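Local coordinates for protein putative isocitrate dehydrogenase, NAD-dependent (Methylococcus capsulatus, PDB 6LKY) that binds NAD and probably catalyses the magnesium-dependent oxidative decarboxylation of isocitrate, with NAD as the oxidant, at residues 1-6 against 30-35; 60-65 against 254-259; 98-103 against 303-308; 105-110 against 215-220. The protein carries 1 engineered substitution. All coordinates share one frame; numbering follows the deposited sequence. Where two conformers were deposited one is given.

Contact 1: 1-6 against 30-35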
loop_
_atom_site.group_PDB
_atom_site.type_symbol
_atom_site.label_atom_id
_atom_site.label_comp_id
_atom_site.label_asym_id
_atom_site.label_seq_id
_atom_site.Cartn_x
_atom_site.Cartn_y
_atom_site.Cartn_z
ATOM N N MET A 1 -12.719 28.143 27.982
ATOM C CA MET A 1 -11.886 27.130 28.621
ATOM C C MET A 1 -10.673 26.764 27.757
ATOM O O MET A 1 -9.560 26.660 28.270
ATOM C CB MET A 1 -12.709 25.871 28.935
ATOM C CG MET A 1 -13.404 25.897 30.291
ATOM S SD MET A 1 -14.464 24.467 30.619
ATOM C CE MET A 1 -13.619 23.698 31.996
ATOM N N HIS A 2 -10.884 26.587 26.450
ATOM C CA HIS A 2 -9.865 26.035 25.554
ATOM C C HIS A 2 -9.580 26.980 24.396
ATOM O O HIS A 2 -10.488 27.306 23.621
ATOM C CB HIS A 2 -10.301 24.683 24.998
ATOM C CG HIS A 2 -10.518 23.638 26.041
ATOM N ND1 HIS A 2 -9.479 23.036 26.718
ATOM C CD2 HIS A 2 -11.653 23.060 26.498
ATOM C CE1 HIS A 2 -9.966 22.141 27.559
ATOM N NE2 HIS A 2 -11.283 22.134 27.442
ATOM N N LYS A 3 -8.317 27.382 24.252
ATOM C CA LYS A 3 -7.862 28.173 23.116
ATOM C C LYS A 3 -7.130 27.264 22.126
ATOM O O LYS A 3 -6.096 26.677 22.465
ATOM C CB LYS A 3 -6.954 29.313 23.570
ATOM C CG LYS A 3 -6.587 30.250 22.435
ATOM C CD LYS A 3 -5.836 31.471 22.931
ATOM C CE LYS A 3 -5.609 32.435 21.793
ATOM N NZ LYS A 3 -4.706 33.544 22.189
ATOM N N ILE A 4 -7.636 27.198 20.891
ATOM C CA ILE A 4 -7.223 26.196 19.911
ATOM C C ILE A 4 -6.912 26.873 18.584
ATOM O O ILE A 4 -7.748 27.616 18.053
ATOM C CB ILE A 4 -8.321 25.139 19.715
ATOM C CG1 ILE A 4 -8.471 24.296 20.980
ATOM C CG2 ILE A 4 -8.051 24.298 18.456
ATOM C CD1 ILE A 4 -9.582 23.305 20.906
ATOM N N THR A 5 -5.723 26.597 18.030
ATOM C CA THR A 5 -5.386 27.140 16.716
ATOM C C THR A 5 -6.228 26.449 15.651
ATOM O O THR A 5 -6.389 25.227 15.680
ATOM C CB THR A 5 -3.895 26.962 16.422
ATOM O OG1 THR A 5 -3.125 27.688 17.388
ATOM C CG2 THR A 5 -3.551 27.466 15.013
ATOM N N LEU A 6 -6.807 27.235 14.741
ATOM C CA LEU A 6 -7.757 26.736 13.752
ATOM C C LEU A 6 -7.258 27.081 12.356
ATOM O O LEU A 6 -7.048 28.260 12.042
ATOM C CB LEU A 6 -9.146 27.338 13.983
ATOM C CG LEU A 6 -10.263 26.945 13.014
ATOM C CD1 LEU A 6 -10.597 25.471 13.191
ATOM C CD2 LEU A 6 -11.515 27.812 13.224
ATOM N N GLN A 30 -16.449 24.851 25.509
ATOM C CA GLN A 30 -16.040 26.240 25.353
ATOM C C GLN A 30 -14.708 26.311 24.617
ATOM O O GLN A 30 -13.682 25.865 25.144
ATOM C CB GLN A 30 -15.923 26.910 26.721
ATOM C CG GLN A 30 -17.107 26.644 27.635
ATOM C CD GLN A 30 -18.296 27.527 27.311
ATOM O OE1 GLN A 30 -18.307 28.715 27.639
ATOM N NE2 GLN A 30 -19.306 26.951 26.661
ATOM N N VAL A 31 -14.716 26.896 23.421
ATOM C CA VAL A 31 -13.518 27.012 22.598
ATOM C C VAL A 31 -13.330 28.460 22.174
ATOM O O VAL A 31 -14.219 29.047 21.547
ATOM C CB VAL A 31 -13.579 26.115 21.350
ATOM C CG1 VAL A 31 -12.238 26.152 20.631
ATOM C CG2 VAL A 31 -13.977 24.691 21.718
ATOM N N GLN A 32 -12.161 29.019 22.476
ATOM C CA GLN A 32 -11.684 30.231 21.816
ATOM C C GLN A 32 -10.857 29.806 20.599
ATOM O O GLN A 32 -9.718 29.355 20.739
ATOM C CB GLN A 32 -10.871 31.079 22.788
ATOM C CG GLN A 32 -10.505 32.466 22.255
ATOM C CD GLN A 32 -9.455 33.160 23.107
ATOM O OE1 GLN A 32 -9.316 32.871 24.296
ATOM N NE2 GLN A 32 -8.700 34.070 22.498
ATOM N N TRP A 33 -11.422 29.935 19.398
ATOM C CA TRP A 33 -10.689 29.594 18.180
ATOM C C TRP A 33 -9.699 30.694 17.800
ATOM O O TRP A 33 -10.055 31.876 17.735
ATOM C CB TRP A 33 -11.641 29.352 17.012
ATOM C CG TRP A 33 -12.633 28.287 17.237
ATOM C CD1 TRP A 33 -13.965 28.453 17.482
ATOM C CD2 TRP A 33 -12.399 26.874 17.228
ATOM N NE1 TRP A 33 -14.576 27.233 17.631
ATOM C CE2 TRP A 33 -13.639 26.245 17.483
ATOM C CE3 TRP A 33 -11.260 26.077 17.038
ATOM C CZ2 TRP A 33 -13.775 24.856 17.557
ATOM C CZ3 TRP A 33 -11.398 24.694 17.108
ATOM C CH2 TRP A 33 -12.647 24.099 17.368
ATOM N N ASP A 34 -8.468 30.293 17.513
ATOM C CA ASP A 34 -7.397 31.181 17.063
ATOM C C ASP A 34 -7.139 30.864 15.588
ATOM O O ASP A 34 -6.340 29.986 15.258
ATOM C CB ASP A 34 -6.164 30.972 17.927
ATOM C CG ASP A 34 -5.060 31.949 17.622
ATOM O OD1 ASP A 34 -5.214 32.758 16.677
ATOM O OD2 ASP A 34 -4.033 31.895 18.332
ATOM N N THR A 35 -7.836 31.574 14.704
ATOM C CA THR A 35 -7.806 31.264 13.282
ATOM C C THR A 35 -6.488 31.699 12.651
ATOM O O THR A 35 -6.075 32.858 12.779
ATOM C CB THR A 35 -8.981 31.933 12.574
ATOM O OG1 THR A 35 -10.195 31.362 13.065
ATOM C CG2 THR A 35 -8.906 31.705 11.063
#
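In the beta-alpha-beta unit that opens the chain (strand 2-7, helix 13-26, strand 31-35), H2 to L6 pair in parallel with V31 to T35. The register runs residue for residue, so H2, I4 and L6 share one face with V31, W33 and T35, the face where helix 13-26 packs, while K3 and T5 share the other with Q32 and D34. The backbone ladder weaves from strand to strand: I4 N and L6 N donate to Q32 O and D34 O, and Q32 N and D34 N to H2 O and I4 O. Its straightest rung is D34 N to I4 O, 2.8 Å at 171°.

W33 and L6 fill much of the helix side. With CG anti to the carbonyl carbon (chi1 -58°), the indole of W33 runs alongside I4, and atoms of its benzo ring meet both neighbours obliquely: CZ3 lies 3.6 Å from I4 CG2, and CE3 3.9 Å from L6 CB. V31 CG1 sits over the centre of one indole face and also touches I4 CD1 at 3.9 Å, while NE1 bonds to E25 of the helix. With an alanine in place of W33, I4 and L6 would probably lose their cover on this side and E25 its N-H partner.

On the opposite face the chains of K3 and Q32 extend side by side, K3 CE meeting Q32 NE2 at 3.6 Å. D34 OD2 is held by S57 of helix 52-61. The charge of K3 is probably felt there too, though no salt bridge forms, NZ stopping 4.2 Å from D34 OD2.

Contact 2: 60-65 against 254-259; sequences ANRICF and TDAALF
R62, C64 and F259 lose the most surface where strand 63-66 lies parallel to strand 257-261 inside the mixed sheet of the dehydrogenase fold. R62 makes the turn from helix to strand. It leaves helix 52-61 with a positive phi, and its carbonyl O at once takes the N-H of A257 (3.0 Å) to start the ladder, which C64 N to A257 O and F259 N to C64 O continue.

Bent at chi2 and chi3, the side chain of R62 runs beside D255 and brings NE to D255 O at 2.6 Å. The bond is nearly straight (175°) and lies in the guanidinium plane, although the donor stands above the plane of the carbonyl. NH2 adds a weak bond to the same oxygen, and NH1 turns back to R59 O in the last turn of the helix. The D255 carboxylate, its plane 76° from the guanidinium, may add a weak charge attraction, but no N-H points at it. A leucine in place of R62 would probably leave the carbonyls of D255 and R59 without these donors and the helix-to-strand turn less firmly tied to 254-259.

C64 throws SG anti to its own N (chi1 -179°), alongside L258, whose CD1 is 3.7 Å from that sulfur. Both strands then run on to NAD-binding residues, K66 and E260. On the other face, where helix 278-290 packs through M287, the F259 ring is met at its edge: C64 O lies 3.8 Å from F259 CD1, and I63 CG2 lies 4.2 Å from F259 CE1.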
loop_
_atom_site.group_PDB
_atom_site.type_symbol
_atom_site.label_atom_id
_atom_site.label_comp_id
_atom_site.label_asym_id
_atom_site.label_seq_id
_atom_site.Cartn_x
_atom_site.Cartn_y
_atom_site.Cartn_z
ATOM N N ALA A 60 2.078 28.335 21.075
ATOM C CA ALA A 60 1.476 28.956 22.251
ATOM C C ALA A 60 0.318 28.118 22.777
ATOM O O ALA A 60 0.248 27.823 23.973
ATOM C CB ALA A 60 1.011 30.382 21.926
ATOM N N ASN A 61 -0.605 27.725 21.893
ATOM C CA ASN A 61 -1.825 27.049 22.328
ATOM C C ASN A 61 -1.638 25.562 22.607
ATOM O O ASN A 61 -2.377 25.007 23.428
ATOM C CB ASN A 61 -2.928 27.237 21.288
ATOM C CG ASN A 61 -3.294 28.694 21.090
ATOM O OD1 ASN A 61 -3.043 29.530 21.963
ATOM N ND2 ASN A 61 -3.902 29.004 19.947
ATOM N N ARG A 62 -0.734 24.891 21.887
ATOM C CA ARG A 62 -0.383 23.473 22.014
ATOM C C ARG A 62 -1.438 22.567 21.382
ATOM O O ARG A 62 -1.233 21.351 21.359
ATOM C CB ARG A 62 -0.168 23.004 23.467
ATOM C CG ARG A 62 0.884 23.767 24.282
ATOM C CD ARG A 62 2.096 24.244 23.466
ATOM N NE ARG A 62 3.054 23.193 23.096
ATOM C CZ ARG A 62 4.247 23.428 22.545
ATOM N NH1 ARG A 62 4.645 24.672 22.320
ATOM N NH2 ARG A 62 5.057 22.426 22.235
ATOM N N ILE A 63 -2.558 23.101 20.893
ATOM C CA ILE A 63 -3.611 22.311 20.263
ATOM C C ILE A 63 -4.005 22.984 18.954
ATOM O O ILE A 63 -4.165 24.209 18.895
ATOM C CB ILE A 63 -4.847 22.148 21.175
ATOM C CG1 ILE A 63 -4.436 21.670 22.569
ATOM C CG2 ILE A 63 -5.842 21.178 20.562
ATOM C CD1 ILE A 63 -3.923 20.238 22.590
ATOM N N CYS A 64 -4.174 22.179 17.907
ATOM C CA CYS A 64 -4.466 22.696 16.581
ATOM C C CYS A 64 -5.484 21.798 15.895
ATOM O O CYS A 64 -5.422 20.571 15.998
ATOM C CB CYS A 64 -3.186 22.821 15.737
ATOM S SG CYS A 64 -3.439 23.490 14.080
ATOM N N PHE A 65 -6.441 22.431 15.232
ATOM C CA PHE A 65 -7.479 21.788 14.437
ATOM C C PHE A 65 -7.241 22.230 12.996
ATOM O O PHE A 65 -7.353 23.423 12.690
ATOM C CB PHE A 65 -8.852 22.214 14.947
ATOM C CG PHE A 65 -9.973 21.328 14.521
ATOM C CD1 PHE A 65 -9.873 19.951 14.630
ATOM C CD2 PHE A 65 -11.152 21.879 14.045
ATOM C CE1 PHE A 65 -10.934 19.141 14.248
ATOM C CE2 PHE A 65 -12.206 21.071 13.654
ATOM C CZ PHE A 65 -12.102 19.709 13.756
ATOM N N THR A 254 4.781 15.067 22.830
ATOM C CA THR A 254 4.716 15.222 24.279
ATOM C C THR A 254 4.120 16.566 24.683
ATOM O O THR A 254 3.486 16.668 25.738
ATOM C CB THR A 254 6.107 15.073 24.894
ATOM O OG1 THR A 254 6.952 16.136 24.427
ATOM C CG2 THR A 254 6.717 13.737 24.520
ATOM N N ASP A 255 4.301 17.597 23.858
ATOM C CA ASP A 255 3.967 18.962 24.234
ATOM C C ASP A 255 2.876 19.588 23.383
ATOM O O ASP A 255 2.514 20.748 23.626
ATOM C CB ASP A 255 5.220 19.846 24.149
ATOM C CG ASP A 255 6.116 19.689 25.343
ATOM O OD1 ASP A 255 5.681 19.055 26.329
ATOM O OD2 ASP A 255 7.256 20.189 25.293
ATOM N N ALA A 256 2.354 18.879 22.388
ATOM C CA ALA A 256 1.388 19.486 21.490
ATOM C C ALA A 256 0.645 18.381 20.763
ATOM O O ALA A 256 1.078 17.224 20.743
ATOM C CB ALA A 256 2.056 20.453 20.500
ATOM N N ALA A 257 -0.481 18.755 20.162
ATOM C CA ALA A 257 -1.307 17.808 19.435
ATOM C C ALA A 257 -2.051 18.553 18.340
ATOM O O ALA A 257 -2.500 19.686 18.545
ATOM C CB ALA A 257 -2.302 17.096 20.363
ATOM N N LEU A 258 -2.183 17.904 17.184
ATOM C CA LEU A 258 -2.829 18.497 16.021
ATOM C C LEU A 258 -3.776 17.477 15.405
ATOM O O LEU A 258 -3.364 16.362 15.064
ATOM C CB LEU A 258 -1.776 18.968 15.011
ATOM C CG LEU A 258 -2.253 19.646 13.715
ATOM C CD1 LEU A 258 -1.224 20.662 13.245
ATOM C CD2 LEU A 258 -2.534 18.616 12.613
ATOM N N PHE A 259 -5.036 17.858 15.228
ATOM C CA PHE A 259 -6.065 16.911 14.822
ATOM C C PHE A 259 -6.560 17.251 13.424
ATOM O O PHE A 259 -6.686 18.431 13.079
ATOM C CB PHE A 259 -7.198 16.892 15.861
ATOM C CG PHE A 259 -6.708 16.524 17.223
ATOM C CD1 PHE A 259 -6.152 17.484 18.052
ATOM C CD2 PHE A 259 -6.713 15.205 17.638
ATOM C CE1 PHE A 259 -5.653 17.140 19.290
ATOM C CE2 PHE A 259 -6.214 14.849 18.876
ATOM C CZ PHE A 259 -5.677 15.810 19.700
#

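Contact 3: 98-103 against 303-308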
loop_
_atom_site.group_PDB
_atom_site.type_symbol
_atom_site.label_atom_id
_atom_site.label_comp_id
_atom_site.label_asym_id
_atom_site.label_seq_id
_atom_site.Cartn_x
_atom_site.Cartn_y
_atom_site.Cartn_z
ATOM N N ILE A 98 -12.752 2.157 12.393
ATOM C CA ILE A 98 -13.776 1.341 13.044
ATOM C C ILE A 98 -15.056 1.456 12.221
ATOM O O ILE A 98 -15.521 2.567 11.947
ATOM C CB ILE A 98 -14.007 1.780 14.499
ATOM C CG1 ILE A 98 -12.660 1.864 15.223
ATOM C CG2 ILE A 98 -14.923 0.797 15.227
ATOM C CD1 ILE A 98 -12.733 2.416 16.611
ATOM N N SER A 99 -15.600 0.317 11.796
ATOM C CA SER A 99 -16.745 0.305 10.888
ATOM C C SER A 99 -17.897 1.165 11.417
ATOM O O SER A 99 -18.107 1.298 12.629
ATOM C CB SER A 99 -17.235 -1.129 10.676
ATOM O OG SER A 99 -16.275 -1.937 9.994
ATOM N N PHE A 100 -18.618 1.790 10.486
ATOM C CA PHE A 100 -19.840 2.537 10.766
ATOM C C PHE A 100 -21.016 1.709 10.274
ATOM O O PHE A 100 -21.082 1.375 9.085
ATOM C CB PHE A 100 -19.858 3.897 10.067
ATOM C CG PHE A 100 -18.876 4.885 10.613
ATOM C CD1 PHE A 100 -17.563 4.895 10.167
ATOM C CD2 PHE A 100 -19.269 5.821 11.555
ATOM C CE1 PHE A 100 -16.655 5.806 10.664
ATOM C CE2 PHE A 100 -18.363 6.743 12.055
ATOM C CZ PHE A 100 -17.054 6.736 11.608
ATOM N N GLU A 101 -21.927 1.367 11.183
ATOM C CA GLU A 101 -23.140 0.659 10.790
ATOM C C GLU A 101 -23.891 1.434 9.707
ATOM O O GLU A 101 -24.096 2.645 9.816
ATOM C CB GLU A 101 -24.034 0.439 12.012
ATOM C CG GLU A 101 -25.231 -0.457 11.741
ATOM C CD GLU A 101 -26.129 -0.612 12.955
ATOM O OE1 GLU A 101 -25.799 -0.050 14.024
ATOM O OE2 GLU A 101 -27.171 -1.288 12.830
ATOM N N GLY A 102 -24.266 0.737 8.643
ATOM C CA GLY A 102 -25.042 1.318 7.567
ATOM C C GLY A 102 -24.275 1.594 6.292
ATOM O O GLY A 102 -24.902 1.937 5.283
ATOM N N THR A 103 -22.948 1.470 6.291
ATOM C CA THR A 103 -22.177 1.750 5.087
ATOM C C THR A 103 -22.313 0.606 4.090
ATOM O O THR A 103 -22.497 -0.555 4.466
ATOM C CB THR A 103 -20.692 1.964 5.419
ATOM O OG1 THR A 103 -20.177 0.824 6.124
ATOM C CG2 THR A 103 -20.495 3.208 6.277
ATOM N N ALA A 303 -23.627 10.789 17.541
ATOM C CA ALA A 303 -24.450 11.535 16.591
ATOM C C ALA A 303 -24.069 11.209 15.147
ATOM O O ALA A 303 -24.944 11.020 14.284
ATOM C CB ALA A 303 -24.327 13.033 16.868
ATOM N N VAL A 304 -22.762 11.163 14.858
ATOM C CA VAL A 304 -22.314 10.803 13.512
ATOM C C VAL A 304 -22.811 9.412 13.136
ATOM O O VAL A 304 -23.324 9.180 12.029
ATOM C CB VAL A 304 -20.780 10.881 13.413
ATOM C CG1 VAL A 304 -20.313 10.237 12.103
ATOM C CG2 VAL A 304 -20.302 12.316 13.536
ATOM N N ARG A 305 -22.628 8.452 14.042
ATOM C CA ARG A 305 -23.046 7.088 13.743
ATOM C C ARG A 305 -24.551 7.005 13.508
ATOM O O ARG A 305 -25.002 6.323 12.581
ATOM C CB ARG A 305 -22.597 6.162 14.870
ATOM C CG ARG A 305 -21.095 5.968 14.857
ATOM C CD ARG A 305 -20.580 5.162 16.025
ATOM N NE ARG A 305 -19.146 4.930 15.891
ATOM C CZ ARG A 305 -18.597 4.013 15.098
ATOM N NH1 ARG A 305 -19.358 3.190 14.382
ATOM N NH2 ARG A 305 -17.277 3.900 15.040
ATOM N N GLU A 306 -25.347 7.712 14.319
ATOM C CA GLU A 306 -26.793 7.704 14.124
ATOM C C GLU A 306 -27.164 8.274 12.759
ATOM O O GLU A 306 -28.014 7.714 12.054
ATOM C CB GLU A 306 -27.482 8.488 15.242
ATOM C CG GLU A 306 -27.580 7.725 16.569
ATOM C CD GLU A 306 -27.806 8.637 17.768
ATOM O OE1 GLU A 306 -27.936 9.866 17.570
ATOM O OE2 GLU A 306 -27.836 8.125 18.912
ATOM N N VAL A 307 -26.524 9.378 12.360
ATOM C CA VAL A 307 -26.877 9.985 11.078
ATOM C C VAL A 307 -26.490 9.070 9.918
ATOM O O VAL A 307 -27.233 8.945 8.937
ATOM C CB VAL A 307 -26.232 11.374 10.944
ATOM C CG1 VAL A 307 -26.382 11.897 9.514
ATOM C CG2 VAL A 307 -26.849 12.339 11.944
ATOM N N ILE A 308 -25.339 8.401 10.011
ATOM C CA ILE A 308 -24.914 7.546 8.903
ATOM C C ILE A 308 -25.771 6.284 8.842
ATOM O O ILE A 308 -26.153 5.827 7.756
ATOM C CB ILE A 308 -23.416 7.203 9.029
ATOM C CG1 ILE A 308 -22.553 8.443 8.762
ATOM C CG2 ILE A 308 -23.056 6.044 8.096
ATOM C CD1 ILE A 308 -21.091 8.275 9.135
HETATM O O HOH W 1 -22.157 3.011 13.550
HETATM O O HOH W 2 -23.145 4.397 11.518
#
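R305 reaches from helix 294-310 to S99, its NH1 giving S99 O a hydrogen bond of 2.9 Å that is almost perfectly straight (177°) and lies in the guanidinium plane. The flat group also stacks on F100: the planes are 15° apart and the centres 4.4 Å, an off-centre cation-pi contact with NH2 over one ring face. An extended chain, turned at its end by chi4 of -79°, lays the guanidinium there, while R305 CG touches F100 CD2 at 3.8 Å. The same ring meets I308 and V304 obliquely, through F100 CD2 to I308 CD1 (3.9 Å) and F100 CE2 to V304 CG1.

Two waters extend this first shell. One accepts from both R305 NH1 and E101 N, so NH1 is gripped twice; the other donates to E101 O and to the helix carbonyl R305 O, 2.9 Å away. Further out, E301, one helical turn earlier, forms a salt bridge with R305 NE and so helps fix the rotation of the guanidinium.

The loop itself is shaped by G102, where a CB would press on the carbonyl O before it and crowd I308 O. F100 to T103 thus form a type II beta turn with glycine at its third position, docked on a helix by an arginine-aromatic stack.

Contact 4: 105-110 against 215-220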
loop_
_atom_site.group_PDB
_atom_site.type_symbol
_atom_site.label_atom_id
_atom_site.label_comp_id
_atom_site.label_asym_id
_atom_site.label_seq_id
_atom_site.Cartn_x
_atom_site.Cartn_y
_atom_site.Cartn_z
ATOM N N THR A 105 -20.377 -1.484 2.488
ATOM C CA THR A 105 -19.028 -2.021 2.558
ATOM C C THR A 105 -19.091 -3.536 2.662
ATOM O O THR A 105 -20.071 -4.095 3.158
ATOM C CB THR A 105 -18.259 -1.446 3.761
ATOM O OG1 THR A 105 -19.103 -1.460 4.918
ATOM C CG2 THR A 105 -17.790 -0.014 3.478
ATOM N N ALA A 106 -18.046 -4.200 2.160
ATOM C CA ALA A 106 -17.948 -5.651 2.313
ATOM C C ALA A 106 -17.898 -6.062 3.784
ATOM O O ALA A 106 -18.474 -7.087 4.172
ATOM C CB ALA A 106 -16.715 -6.169 1.578
ATOM N N PHE A 107 -17.212 -5.286 4.616
ATOM C CA PHE A 107 -17.035 -5.637 6.013
ATOM C C PHE A 107 -17.815 -4.672 6.893
ATOM O O PHE A 107 -18.034 -3.510 6.534
ATOM C CB PHE A 107 -15.549 -5.639 6.400
ATOM C CG PHE A 107 -14.717 -6.614 5.596
ATOM C CD1 PHE A 107 -14.842 -7.981 5.790
ATOM C CD2 PHE A 107 -13.829 -6.162 4.630
ATOM C CE1 PHE A 107 -14.089 -8.880 5.044
ATOM C CE2 PHE A 107 -13.081 -7.056 3.879
ATOM C CZ PHE A 107 -13.208 -8.414 4.087
ATOM N N SER A 108 -18.250 -5.178 8.048
ATOM C CA SER A 108 -18.979 -4.385 9.028
ATOM C C SER A 108 -18.339 -4.437 10.401
ATOM O O SER A 108 -18.849 -3.805 11.333
ATOM C CB SER A 108 -20.439 -4.858 9.133
ATOM O OG SER A 108 -20.510 -6.226 9.510
ATOM N N ASP A 109 -17.227 -5.144 10.547
ATOM C CA ASP A 109 -16.605 -5.337 11.847
ATOM C C ASP A 109 -15.113 -5.017 11.813
ATOM O O ASP A 109 -14.304 -5.687 12.466
ATOM C CB ASP A 109 -16.831 -6.766 12.321
ATOM C CG ASP A 109 -16.274 -7.785 11.345
ATOM O OD1 ASP A 109 -15.997 -7.416 10.176
ATOM O OD2 ASP A 109 -16.104 -8.956 11.747
ATOM N N VAL A 110 -14.711 -3.983 11.067
ATOM C CA VAL A 110 -13.324 -3.526 11.122
ATOM C C VAL A 110 -13.134 -2.717 12.392
ATOM O O VAL A 110 -13.968 -1.869 12.730
ATOM C CB VAL A 110 -12.962 -2.692 9.878
ATOM C CG1 VAL A 110 -11.484 -2.348 9.897
ATOM C CG2 VAL A 110 -13.321 -3.446 8.594
ATOM N N MET A 215 -8.450 -8.800 2.723
ATOM C CA MET A 215 -9.195 -10.060 2.796
ATOM C C MET A 215 -9.834 -10.355 4.155
ATOM O O MET A 215 -10.886 -10.995 4.214
ATOM C CB MET A 215 -8.282 -11.224 2.441
ATOM C CG MET A 215 -7.811 -11.146 1.018
ATOM S SD MET A 215 -6.903 -12.598 0.523
ATOM C CE MET A 215 -8.265 -13.736 0.233
ATOM N N GLN A 216 -9.232 -9.901 5.227
ATOM C CA GLN A 216 -9.423 -10.117 6.653
ATOM C C GLN A 216 -8.913 -9.055 7.600
ATOM O O GLN A 216 -8.084 -9.325 8.478
ATOM C CB GLN A 216 -8.871 -11.478 6.976
ATOM C CG GLN A 216 -9.437 -12.143 8.175
ATOM C CD GLN A 216 -9.040 -13.554 8.209
ATOM O OE1 GLN A 216 -7.983 -13.857 8.640
ATOM N NE2 GLN A 216 -10.162 -14.399 8.316
ATOM N N PRO A 217 -9.522 -7.867 7.527
ATOM C CA PRO A 217 -9.102 -6.772 8.411
ATOM C C PRO A 217 -9.377 -7.050 9.882
ATOM O O PRO A 217 -8.751 -6.407 10.743
ATOM C CB PRO A 217 -9.920 -5.571 7.903
ATOM C CG PRO A 217 -11.055 -6.189 7.113
ATOM C CD PRO A 217 -10.573 -7.474 6.587
ATOM N N GLN A 218 -10.254 -8.013 10.193
ATOM C CA GLN A 218 -10.554 -8.336 11.587
ATOM C C GLN A 218 -9.349 -8.883 12.334
ATOM O O GLN A 218 -9.297 -8.757 13.559
ATOM C CB GLN A 218 -11.700 -9.348 11.683
ATOM C CG GLN A 218 -12.976 -8.908 11.025
ATOM C CD GLN A 218 -13.021 -9.300 9.557
ATOM O OE1 GLN A 218 -12.012 -9.720 8.984
ATOM N NE2 GLN A 218 -14.196 -9.163 8.943
ATOM N N ARG A 219 -8.369 -9.455 11.633
ATOM C CA ARG A 219 -7.175 -9.945 12.304
ATOM C C ARG A 219 -6.348 -8.825 12.915
ATOM O O ARG A 219 -5.433 -9.116 13.687
ATOM C CB ARG A 219 -6.285 -10.751 11.354
ATOM C CG ARG A 219 -6.742 -12.173 11.010
ATOM C CD ARG A 219 -5.535 -13.063 10.740
ATOM N NE ARG A 219 -5.858 -14.440 10.330
ATOM C CZ ARG A 219 -5.806 -14.888 9.071
ATOM N NH1 ARG A 219 -5.432 -14.074 8.080
ATOM N NH2 ARG A 219 -6.193 -16.118 8.786
ATOM N N PHE A 220 -6.599 -7.571 12.548
ATOM C CA PHE A 220 -5.724 -6.478 12.933
ATOM C C PHE A 220 -6.291 -5.715 14.117
ATOM O O PHE A 220 -7.504 -5.515 14.233
ATOM C CB PHE A 220 -5.502 -5.519 11.761
ATOM C CG PHE A 220 -4.657 -6.104 10.680
ATOM C CD1 PHE A 220 -3.279 -6.117 10.789
ATOM C CD2 PHE A 220 -5.244 -6.682 9.579
ATOM C CE1 PHE A 220 -2.501 -6.674 9.792
ATOM C CE2 PHE A 220 -4.476 -7.247 8.581
ATOM C CZ PHE A 220 -3.108 -7.245 8.684
#
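V110 and Q218 are the nearest CA pair, 5.6 Å apart, between the 105-110 loop, which links antiparallel strands 92-98 and 111-117, and a 3-10 turn at P217 to R219. The turn follows the end of helix 206-215: Q216 leaves helical geometry, R219 N bonds back to Q216 O, and F220 N to P217 O, before strand 222-225 begins. The facing loop is braced within itself by T105 OG1, which donates to F107 O at 2.8 Å.

F107 is the wedge between them. P217 lies over one face of its ring in a CH-pi contact, CD being 3.8 Å from the centroid and 16° off the normal, while A106 CB lies over the opposite face, toward its rim. The ring's far end approaches the last turn of the helix, with CZ 3.5 Å from M215 O. V110 CG2 meets P217 CG at 3.9 Å, so the proline is held by two apolar partners; L240 of helix 227-240 packs against both F107 and P217. The subunit interface is close by, A106 touching A106 of the second subunit.

Beyond the ring, D109 places CG between its backbone N and carbonyl carbon (chi1 58°), presenting the carboxylate to Q218. The amide of Q218 stands nearly perpendicular to the F107 ring, and its NE2 gives a 2.8 Å bond to D109 OD1 on the syn side.

Overall arrangement
From the N terminus, contact 1 closes first, a short loop of one helix between two neighbouring strands, and is complete before contact 2 opens. Contact 2 then joins 60-65 to 254-259 across some 190 residues, adding the next two strands of the same sheet; T5 bonds through its backbone to I63 and F65, so the first two contacts are continuous. Contact 3 opens within that span but ends beyond it, at 303-308, and therefore crosses contact 2. Contact 4, from 105-110 to 215-220, falls wholly within both spans. Contacts 3 and 4 use successive parts of one interstrand loop, S99 OG meeting V110 N, and brace it against different helical elements.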